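Local coordinates for protein metalloregulator ScaR (Streptococcus gordonii, PDB 3HRS) that acts as a manganese-responsive transcriptional repressor of the DtxR/MntR family, working as a homodimer that probably binds DNA when loaded with metal, at residues D70-I78 and E101-E110; A121-P129 and A155-L164. All coordinates share one frame; numbering follows the deposited sequence.

Contact 1: residues D70-I78 and E101-E110. With SO4 (sulfate ion), chain C.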
loop_
_atom_site.group_PDB
_atom_site.type_symbol
_atom_site.label_atom_id
_atom_site.label_comp_id
_atom_site.label_asym_id
_atom_site.label_seq_id
_atom_site.Cartn_x
_atom_site.Cartn_y
_atom_site.Cartn_z
ATOM N N ASP A 70 0.462 -15.829 -7.977
ATOM C CA ASP A 70 0.080 -14.700 -7.117
ATOM C C ASP A 70 1.211 -13.745 -6.769
ATOM O O ASP A 70 1.027 -12.532 -6.819
ATOM C CB ASP A 70 -0.550 -15.175 -5.817
ATOM C CG ASP A 70 -2.038 -15.337 -5.933
ATOM O OD1 ASP A 70 -2.721 -15.161 -4.904
ATOM O OD2 ASP A 70 -2.535 -15.634 -7.040
ATOM N N LEU A 71 2.348 -14.295 -6.349
ATOM C CA LEU A 71 3.525 -13.503 -6.026
ATOM C C LEU A 71 3.897 -12.572 -7.184
ATOM O O LEU A 71 4.234 -11.399 -7.000
ATOM C CB LEU A 71 4.701 -14.433 -5.783
ATOM C CG LEU A 71 4.710 -14.953 -4.368
ATOM C CD1 LEU A 71 5.925 -15.840 -4.187
ATOM C CD2 LEU A 71 4.695 -13.766 -3.386
ATOM N N TYR A 72 3.849 -13.122 -8.386
ATOM C CA TYR A 72 4.260 -12.374 -9.531
ATOM C C TYR A 72 3.188 -11.340 -9.879
ATOM O O TYR A 72 3.530 -10.190 -10.238
ATOM C CB TYR A 72 4.599 -13.319 -10.676
ATOM C CG TYR A 72 6.047 -13.772 -10.678
ATOM C CD1 TYR A 72 7.034 -12.994 -11.253
ATOM C CD2 TYR A 72 6.420 -14.981 -10.139
ATOM C CE1 TYR A 72 8.349 -13.403 -11.275
ATOM C CE2 TYR A 72 7.740 -15.399 -10.155
ATOM C CZ TYR A 72 8.702 -14.609 -10.723
ATOM O OH TYR A 72 10.023 -15.021 -10.739
ATOM N N ARG A 73 1.906 -11.715 -9.743
ATOM C CA ARG A 73 0.817 -10.732 -9.901
ATOM C C ARG A 73 1.032 -9.547 -8.985
ATOM O O ARG A 73 1.105 -8.394 -9.448
ATOM C CB ARG A 73 -0.562 -11.312 -9.644
ATOM C CG ARG A 73 -1.310 -11.640 -10.902
ATOM C CD ARG A 73 -2.631 -12.338 -10.593
ATOM N NE ARG A 73 -3.697 -11.420 -10.203
ATOM C CZ ARG A 73 -4.358 -10.631 -11.049
ATOM N NH1 ARG A 73 -4.055 -10.597 -12.346
ATOM N NH2 ARG A 73 -5.320 -9.848 -10.595
ATOM N N LYS A 74 1.158 -9.841 -7.694
ATOM C CA LYS A 74 1.272 -8.808 -6.670
ATOM C C LYS A 74 2.423 -7.879 -7.012
ATOM O O LYS A 74 2.243 -6.657 -7.166
ATOM C CB LYS A 74 1.484 -9.451 -5.305
ATOM C CG LYS A 74 1.066 -8.590 -4.140
ATOM C CD LYS A 74 1.798 -8.971 -2.858
ATOM C CE LYS A 74 1.024 -10.007 -2.030
ATOM N NZ LYS A 74 1.483 -11.393 -2.214
ATOM N N HIS A 75 3.593 -8.482 -7.191
ATOM C CA HIS A 75 4.829 -7.776 -7.482
ATOM C C HIS A 75 4.830 -6.962 -8.788
ATOM O O HIS A 75 5.275 -5.813 -8.805
ATOM C CB HIS A 75 5.935 -8.787 -7.558
ATOM C CG HIS A 75 7.229 -8.214 -8.014
ATOM N ND1 HIS A 75 8.025 -7.448 -7.194
ATOM C CD2 HIS A 75 7.877 -8.304 -9.201
ATOM C CE1 HIS A 75 9.115 -7.104 -7.851
ATOM N NE2 HIS A 75 9.049 -7.606 -9.071
ATOM N N ARG A 76 4.347 -7.561 -9.878
ATOM C CA ARG A 76 4.265 -6.822 -11.127
ATOM C C ARG A 76 3.122 -5.788 -11.171
ATOM O O ARG A 76 3.272 -4.741 -11.769
ATOM C CB ARG A 76 4.255 -7.752 -12.349
ATOM C CG ARG A 76 5.599 -8.421 -12.540
ATOM C CD ARG A 76 5.571 -9.726 -13.351
ATOM N NE ARG A 76 6.917 -10.300 -13.369
ATOM C CZ ARG A 76 7.298 -11.340 -14.107
ATOM N NH1 ARG A 76 6.441 -11.949 -14.922
ATOM N NH2 ARG A 76 8.551 -11.770 -14.031
ATOM N N LEU A 77 1.974 -6.049 -10.561
ATOM C CA LEU A 77 0.966 -4.997 -10.579
ATOM C C LEU A 77 1.383 -3.793 -9.695
ATOM O O LEU A 77 1.200 -2.653 -10.080
ATOM C CB LEU A 77 -0.418 -5.518 -10.229
ATOM C CG LEU A 77 -1.107 -6.469 -11.208
ATOM C CD1 LEU A 77 -2.263 -7.240 -10.531
ATOM C CD2 LEU A 77 -1.633 -5.700 -12.341
ATOM N N ILE A 78 1.985 -4.049 -8.541
ATOM C CA ILE A 78 2.532 -2.965 -7.735
ATOM C C ILE A 78 3.604 -2.236 -8.551
ATOM O O ILE A 78 3.700 -1.011 -8.541
ATOM C CB ILE A 78 3.145 -3.466 -6.404
ATOM C CG1 ILE A 78 2.083 -4.114 -5.498
ATOM C CG2 ILE A 78 3.742 -2.339 -5.645
ATOM C CD1 ILE A 78 0.828 -3.303 -5.401
ATOM N N GLU A 101 4.665 -5.088 -1.099
ATOM C CA GLU A 101 4.428 -6.488 -1.449
ATOM C C GLU A 101 4.163 -7.355 -0.218
ATOM O O GLU A 101 3.343 -8.270 -0.256
ATOM C CB GLU A 101 5.614 -7.068 -2.217
ATOM C CG GLU A 101 5.628 -6.732 -3.676
ATOM C CD GLU A 101 6.866 -7.273 -4.390
ATOM O OE1 GLU A 101 7.578 -6.475 -5.050
ATOM O OE2 GLU A 101 7.127 -8.491 -4.283
ATOM N N HIS A 102 4.865 -7.074 0.871
ATOM C CA HIS A 102 4.761 -7.897 2.074
ATOM C C HIS A 102 3.586 -7.491 2.970
ATOM O O HIS A 102 3.419 -8.011 4.074
ATOM C CB HIS A 102 6.085 -7.860 2.844
ATOM C CG HIS A 102 7.152 -8.713 2.227
ATOM N ND1 HIS A 102 7.997 -9.507 2.973
ATOM C CD2 HIS A 102 7.488 -8.919 0.932
ATOM C CE1 HIS A 102 8.819 -10.152 2.165
ATOM N NE2 HIS A 102 8.531 -9.815 0.921
ATOM N N THR A 103 2.751 -6.599 2.456
ATOM C CA THR A 103 1.787 -5.904 3.272
ATOM C C THR A 103 0.402 -5.863 2.654
ATOM O O THR A 103 -0.577 -6.216 3.303
ATOM C CB THR A 103 2.274 -4.482 3.534
ATOM O OG1 THR A 103 3.331 -4.531 4.497
ATOM C CG2 THR A 103 1.131 -3.583 4.047
ATOM N N VAL A 104 0.296 -5.418 1.409
ATOM C CA VAL A 104 -1.023 -5.313 0.809
ATOM C C VAL A 104 -1.646 -6.685 0.688
ATOM O O VAL A 104 -0.946 -7.695 0.491
ATOM C CB VAL A 104 -1.010 -4.636 -0.565
ATOM C CG1 VAL A 104 -0.550 -3.206 -0.436
ATOM C CG2 VAL A 104 -0.136 -5.416 -1.522
ATOM N N SER A 105 -2.971 -6.693 0.824
ATOM C CA SER A 105 -3.789 -7.890 0.733
ATOM C C SER A 105 -4.054 -8.306 -0.705
ATOM O O SER A 105 -3.942 -7.499 -1.630
ATOM C CB SER A 105 -5.132 -7.620 1.388
ATOM O OG SER A 105 -5.971 -6.857 0.539
ATOM N N ASP A 106 -4.435 -9.562 -0.896
ATOM C CA ASP A 106 -4.861 -9.994 -2.219
ATOM C C ASP A 106 -6.064 -9.217 -2.787
ATOM O O ASP A 106 -6.200 -9.069 -3.997
ATOM C CB ASP A 106 -5.077 -11.496 -2.243
ATOM C CG ASP A 106 -3.767 -12.256 -2.127
ATOM O OD1 ASP A 106 -2.701 -11.588 -2.145
ATOM O OD2 ASP A 106 -3.800 -13.506 -2.023
ATOM N N HIS A 107 -6.912 -8.688 -1.922
ATOM C CA HIS A 107 -8.047 -7.908 -2.395
ATOM C C HIS A 107 -7.569 -6.542 -2.927
ATOM O O HIS A 107 -8.146 -5.988 -3.875
ATOM C CB HIS A 107 -9.083 -7.752 -1.273
ATOM C CG HIS A 107 -10.212 -6.818 -1.596
ATOM N ND1 HIS A 107 -10.355 -5.583 -0.989
ATOM C CD2 HIS A 107 -11.275 -6.950 -2.428
ATOM C CE1 HIS A 107 -11.442 -4.988 -1.449
ATOM N NE2 HIS A 107 -12.022 -5.797 -2.322
ATOM N N PHE A 108 -6.530 -5.998 -2.303
ATOM C CA PHE A 108 -5.914 -4.782 -2.806
ATOM C C PHE A 108 -5.415 -5.093 -4.217
ATOM O O PHE A 108 -5.684 -4.376 -5.163
ATOM C CB PHE A 108 -4.745 -4.352 -1.904
ATOM C CG PHE A 108 -4.087 -3.067 -2.332
ATOM C CD1 PHE A 108 -4.524 -1.836 -1.821
ATOM C CD2 PHE A 108 -3.036 -3.076 -3.250
ATOM C CE1 PHE A 108 -3.919 -0.633 -2.211
ATOM C CE2 PHE A 108 -2.420 -1.876 -3.658
ATOM C CZ PHE A 108 -2.859 -0.657 -3.137
ATOM N N VAL A 109 -4.706 -6.199 -4.354
ATOM C CA VAL A 109 -4.111 -6.520 -5.625
ATOM C C VAL A 109 -5.183 -6.717 -6.681
ATOM O O VAL A 109 -5.035 -6.269 -7.805
ATOM C CB VAL A 109 -3.161 -7.718 -5.506
ATOM C CG1 VAL A 109 -2.573 -8.081 -6.839
ATOM C CG2 VAL A 109 -2.041 -7.368 -4.548
ATOM N N GLU A 110 -6.293 -7.330 -6.319
ATOM C CA GLU A 110 -7.355 -7.503 -7.304
ATOM C C GLU A 110 -7.954 -6.169 -7.725
ATOM O O GLU A 110 -8.134 -5.925 -8.912
ATOM C CB GLU A 110 -8.437 -8.469 -6.820
ATOM C CG GLU A 110 -8.470 -9.773 -7.599
ATOM C CD GLU A 110 -7.098 -10.443 -7.708
ATOM O OE1 GLU A 110 -6.337 -10.470 -6.712
ATOM O OE2 GLU A 110 -6.785 -10.961 -8.796
HETATM S S SO4 C . 12.033 -11.197 -13.023
HETATM O O1 SO4 C . 12.002 -10.871 -14.455
HETATM O O2 SO4 C . 11.872 -12.642 -12.892
HETATM O O3 SO4 C . 13.313 -10.810 -12.412
HETATM O O4 SO4 C . 10.925 -10.508 -12.340
HETATM O O HOH W 1 4.939 -10.981 -4.512
#
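A chi1 of 173° sends the His75 imidazole back along the carbonyl side, and the Glu101 chain, extended beyond CG, meets it at the end of its own helix. His75 ND1 donates to Glu101 OE1 at the ring's edge, a bond modelled at 2.4 Å, too short to be taken literally at this resolution; ring and carboxylate planes are turned 69° apart. Glu101 OE2 takes a weak bond from a water that also donates to Leu71 O.

Lys74 lies across Val109: its CG sits 3.4 Å from Val109 CG2, the two side chains crossing at about a right angle, and CD and CE then run past the carbonyl O of Glu101, leaving NZ 4.2 Å from Asp106 OD1, near an opposite charge but beyond a salt bridge. The other methyl, Val109 CG1, packs on Leu77 CD1 at 3.8 Å, and Ile78 CD1 reaches the edge of the Phe108 ring. The axes of the short helical segments 70-78 and 106-110 approach to 10.0 Å at a crossing angle of 56°.

One residue before Lys74, Arg73 NH2 makes a salt bridge to Glu110 OE2 at 2.6 Å, though the hydrogen bond within it is weak and bent. Asp113 and the carbonyl of Pro129 share the same guanidinium. Ser105 OG caps helix 106-115 by accepting from Phe108 N, and Glu96 of the second subunit bonds to it too.

His75 NE2 meets Asp159, a zinc ligand seen in this protein, so the imidazole bridges two carboxylates; such a setting would probably stabilise a protonated ring in the metal-free form.

Contact 2: residues A121-P129 and A155-L164. With SO4 (sulfate ion), chain C; SO4 (sulfate ion), chain D.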
loop_
_atom_site.group_PDB
_atom_site.type_symbol
_atom_site.label_atom_id
_atom_site.label_comp_id
_atom_site.label_asym_id
_atom_site.label_seq_id
_atom_site.Cartn_x
_atom_site.Cartn_y
_atom_site.Cartn_z
ATOM N N ALA A 121 1.395 -6.956 -18.792
ATOM C CA ALA A 121 2.838 -6.914 -18.581
ATOM C C ALA A 121 3.291 -5.711 -17.759
ATOM O O ALA A 121 2.744 -4.620 -17.926
ATOM C CB ALA A 121 3.539 -6.907 -19.918
ATOM N N CYS A 122 4.280 -5.910 -16.875
ATOM C CA CYS A 122 4.870 -4.799 -16.120
ATOM C C CYS A 122 5.915 -4.067 -16.993
ATOM O O CYS A 122 6.307 -4.566 -18.058
ATOM C CB CYS A 122 5.519 -5.278 -14.828
ATOM S SG CYS A 122 6.970 -6.329 -15.048
ATOM N N PRO A 123 6.381 -2.886 -16.548
ATOM C CA PRO A 123 7.264 -2.103 -17.433
ATOM C C PRO A 123 8.562 -2.821 -17.857
ATOM O O PRO A 123 9.168 -2.390 -18.833
ATOM C CB PRO A 123 7.585 -0.839 -16.611
ATOM C CG PRO A 123 6.546 -0.813 -15.508
ATOM C CD PRO A 123 6.229 -2.257 -15.225
ATOM N N HIS A 124 8.985 -3.884 -17.177
ATOM C CA HIS A 124 10.195 -4.571 -17.633
ATOM C C HIS A 124 9.935 -5.768 -18.519
ATOM O O HIS A 124 10.836 -6.585 -18.725
ATOM C CB HIS A 124 11.076 -4.983 -16.472
ATOM C CG HIS A 124 11.619 -3.828 -15.706
ATOM N ND1 HIS A 124 11.286 -3.585 -14.391
ATOM C CD2 HIS A 124 12.463 -2.836 -16.075
ATOM C CE1 HIS A 124 11.915 -2.501 -13.976
ATOM N NE2 HIS A 124 12.640 -2.031 -14.977
ATOM N N GLY A 125 8.715 -5.883 -19.034
ATOM C CA GLY A 125 8.398 -6.917 -20.001
ATOM C C GLY A 125 7.964 -8.227 -19.367
ATOM O O GLY A 125 7.508 -9.171 -20.048
ATOM N N GLY A 126 8.128 -8.295 -18.050
ATOM C CA GLY A 126 7.590 -9.407 -17.297
ATOM C C GLY A 126 6.097 -9.480 -17.527
ATOM O O GLY A 126 5.371 -8.455 -17.450
ATOM N N THR A 127 5.628 -10.691 -17.790
ATOM C CA THR A 127 4.210 -10.924 -18.032
ATOM C C THR A 127 3.399 -11.000 -16.727
ATOM O O THR A 127 3.935 -11.363 -15.683
ATOM C CB THR A 127 4.008 -12.195 -18.840
ATOM O OG1 THR A 127 2.673 -12.666 -18.637
ATOM C CG2 THR A 127 4.958 -13.234 -18.346
ATOM N N ILE A 128 2.119 -10.624 -16.796
ATOM C CA ILE A 128 1.258 -10.548 -15.616
ATOM C C ILE A 128 0.033 -11.438 -15.706
ATOM O O ILE A 128 -0.998 -11.059 -16.253
ATOM C CB ILE A 128 0.718 -9.136 -15.385
ATOM C CG1 ILE A 128 1.832 -8.128 -15.169
ATOM C CG2 ILE A 128 -0.110 -9.097 -14.127
ATOM C CD1 ILE A 128 1.288 -6.709 -15.001
ATOM N N PRO A 129 0.123 -12.617 -15.123
ATOM C CA PRO A 129 -0.932 -13.630 -15.191
ATOM C C PRO A 129 -2.236 -13.194 -14.509
ATOM O O PRO A 129 -2.202 -12.477 -13.522
ATOM C CB PRO A 129 -0.307 -14.802 -14.428
ATOM C CG PRO A 129 0.653 -14.154 -13.504
ATOM C CD PRO A 129 1.272 -13.089 -14.345
ATOM N N ALA A 155 13.141 -7.194 -25.131
ATOM C CA ALA A 155 11.755 -7.371 -24.699
ATOM C C ALA A 155 11.546 -7.456 -23.195
ATOM O O ALA A 155 10.572 -6.906 -22.687
ATOM C CB ALA A 155 11.118 -8.540 -25.398
ATOM N N ARG A 156 12.439 -8.136 -22.480
ATOM C CA ARG A 156 12.340 -8.171 -21.017
ATOM C C ARG A 156 13.710 -8.145 -20.351
ATOM O O ARG A 156 14.712 -8.462 -20.966
ATOM C CB ARG A 156 11.517 -9.380 -20.547
ATOM C CG ARG A 156 11.690 -9.725 -19.082
ATOM C CD ARG A 156 10.685 -10.778 -18.605
ATOM N NE ARG A 156 11.027 -12.145 -18.987
ATOM C CZ ARG A 156 11.163 -13.151 -18.126
ATOM N NH1 ARG A 156 11.006 -12.952 -16.823
ATOM N NH2 ARG A 156 11.460 -14.366 -18.566
ATOM N N VAL A 157 13.745 -7.731 -19.096
ATOM C CA VAL A 157 14.960 -7.775 -18.302
ATOM C C VAL A 157 14.513 -8.221 -16.927
ATOM O O VAL A 157 13.372 -8.004 -16.547
ATOM C CB VAL A 157 15.615 -6.395 -18.167
ATOM C CG1 VAL A 157 15.727 -5.729 -19.507
ATOM C CG2 VAL A 157 14.809 -5.524 -17.231
ATOM N N HIS A 158 15.398 -8.864 -16.185
ATOM C CA HIS A 158 15.039 -9.303 -14.851
ATOM C C HIS A 158 14.957 -8.093 -13.954
ATOM O O HIS A 158 15.650 -7.123 -14.172
ATOM C CB HIS A 158 16.050 -10.331 -14.317
ATOM C CG HIS A 158 15.685 -11.746 -14.638
ATOM N ND1 HIS A 158 14.855 -12.498 -13.834
ATOM C CD2 HIS A 158 16.008 -12.535 -15.690
ATOM C CE1 HIS A 158 14.693 -13.696 -14.372
ATOM N NE2 HIS A 158 15.381 -13.743 -15.499
ATOM N N ASP A 159 14.110 -8.164 -12.939
ATOM C CA ASP A 159 13.814 -7.019 -12.085
ATOM C C ASP A 159 15.006 -6.501 -11.264
ATOM O O ASP A 159 15.044 -5.334 -10.902
ATOM C CB ASP A 159 12.647 -7.360 -11.158
ATOM C CG ASP A 159 11.568 -6.319 -11.211
ATOM O OD1 ASP A 159 11.889 -5.187 -11.625
ATOM O OD2 ASP A 159 10.407 -6.626 -10.876
ATOM N N ASN A 160 15.955 -7.381 -10.963
ATOM C CA ASN A 160 17.179 -7.058 -10.218
ATOM C C ASN A 160 17.699 -5.578 -10.228
ATOM O O ASN A 160 18.093 -5.022 -11.275
ATOM C CB ASN A 160 18.276 -8.029 -10.670
ATOM C CG ASN A 160 19.507 -7.965 -9.805
ATOM O OD1 ASN A 160 19.450 -7.531 -8.651
ATOM N ND2 ASN A 160 20.638 -8.402 -10.355
ATOM N N PHE A 161 17.737 -4.965 -9.047
ATOM C CA PHE A 161 18.096 -3.556 -8.914
ATOM C C PHE A 161 19.510 -3.245 -9.397
ATOM O O PHE A 161 19.805 -2.121 -9.851
ATOM C CB PHE A 161 17.928 -3.079 -7.461
ATOM C CG PHE A 161 18.491 -1.704 -7.210
ATOM C CD1 PHE A 161 18.023 -0.610 -7.915
ATOM C CD2 PHE A 161 19.501 -1.511 -6.284
ATOM C CE1 PHE A 161 18.552 0.654 -7.700
ATOM C CE2 PHE A 161 20.029 -0.255 -6.066
ATOM C CZ PHE A 161 19.554 0.831 -6.776
ATOM N N ASP A 162 20.393 -4.226 -9.272
ATOM C CA ASP A 162 21.759 -4.013 -9.704
ATOM C C ASP A 162 21.809 -4.135 -11.216
ATOM O O ASP A 162 22.491 -3.368 -11.896
ATOM C CB ASP A 162 22.711 -4.988 -9.016
ATOM C CG ASP A 162 23.163 -4.492 -7.648
ATOM O OD1 ASP A 162 23.836 -5.265 -6.928
ATOM O OD2 ASP A 162 22.844 -3.329 -7.299
ATOM N N LEU A 163 21.048 -5.082 -11.744
ATOM C CA LEU A 163 20.972 -5.249 -13.181
ATOM C C LEU A 163 20.374 -4.007 -13.810
ATOM O O LEU A 163 20.925 -3.490 -14.777
ATOM C CB LEU A 163 20.138 -6.472 -13.538
ATOM C CG LEU A 163 19.960 -6.742 -15.022
ATOM C CD1 LEU A 163 21.303 -7.005 -15.626
ATOM C CD2 LEU A 163 19.033 -7.934 -15.244
ATOM N N LEU A 164 19.255 -3.521 -13.264
ATOM C CA LEU A 164 18.628 -2.342 -13.837
ATOM C C LEU A 164 19.636 -1.206 -13.877
ATOM O O LEU A 164 19.814 -0.552 -14.914
ATOM C CB LEU A 164 17.379 -1.928 -13.061
ATOM C CG LEU A 164 15.995 -2.416 -13.520
ATOM C CD1 LEU A 164 16.036 -3.638 -14.405
ATOM C CD2 LEU A 164 15.141 -2.724 -12.321
HETATM S S SO4 C . 12.033 -11.197 -13.023
HETATM O O1 SO4 C . 12.002 -10.871 -14.455
HETATM O O2 SO4 C . 11.872 -12.642 -12.892
HETATM O O3 SO4 C . 13.313 -10.810 -12.412
HETATM O O4 SO4 C . 10.925 -10.508 -12.340
HETATM S S SO4 D . 16.219 -6.320 -5.759
HETATM O O1 SO4 D . 15.838 -6.145 -4.360
HETATM O O2 SO4 D . 15.955 -5.066 -6.460
HETATM O O3 SO4 D . 17.634 -6.688 -5.829
HETATM O O4 SO4 D . 15.415 -7.379 -6.370
#
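The zinc site seen in this protein draws Cys122 and His124 from the loop 121-129 and Asp159 from the turn beyond strand 150-157, with Glu79 of helix 62-84 as a further ligand; no metal is bound to this chain. His124 does most of the touching. Its ring lies against Leu164, whose CD1 stands over one face in a CH-pi contact, 4.2 Å from the ring centroid, while Val157 CG2 comes in obliquely, 3.8 Å from His124 CD2. CG of His124 is anti to the carbonyl carbon (chi1 -64°), which carries the ring out toward Leu164 and leaves ND1 3.3 Å from Asp159 OD1, the carboxylate plane turned 74° from that of the ring. The other oxygen, Asp159 OD2, bonds to His75.

The backbone joins the pieces as well: Val157 N donates to His124 O at 3.1 Å, and Arg156 CA sends a C-H toward the same oxygen. Cys122 to Gly125 form a type I beta turn, and Gly125 CA directs a C-H at Ala155 O, 3.5 Å away. Here the metal-binding and dimerisation region meets the FeoA, SH3-like part, whose strand 150-157 carries a classic beta bulge at Ala155 and Arg156, facing Tyr210.

Beside the bulge the aliphatic chain of Arg156 passes along the loop, CD 3.6 Å from Gly126 N, before bending at chi3 (78°). Its NH1 gives a weak bond to a sulfate, probably from the crystallisation liquor. His158 ND1 and Asp159 N both donate to one sulfate oxygen, O3, at 2.7 and 2.8 Å, and Arg76 NH2 also binds this ion.

Along the chain the two contacts come one after the other, contact 1 first, and their centres lie about 16 Å apart. Contact 1 stays within the metal-binding and dimerisation region, setting helix 62-84 against the start of helix 106-115; contact 2 joins the loop that follows that helix to strand 150-157 and helix 161-168 of the FeoA part. Helix 62-84 ties them together: His75 NE2 lies 2.5 Å from Asp159 OD2, Arg76 NH1 lies 2.7 Å from Thr127 O, and both contacts touch the same sulfate. In this apo model the position of a metal ligand in contact 2 is thus linked to contact 1, whose second segment touches the second subunit.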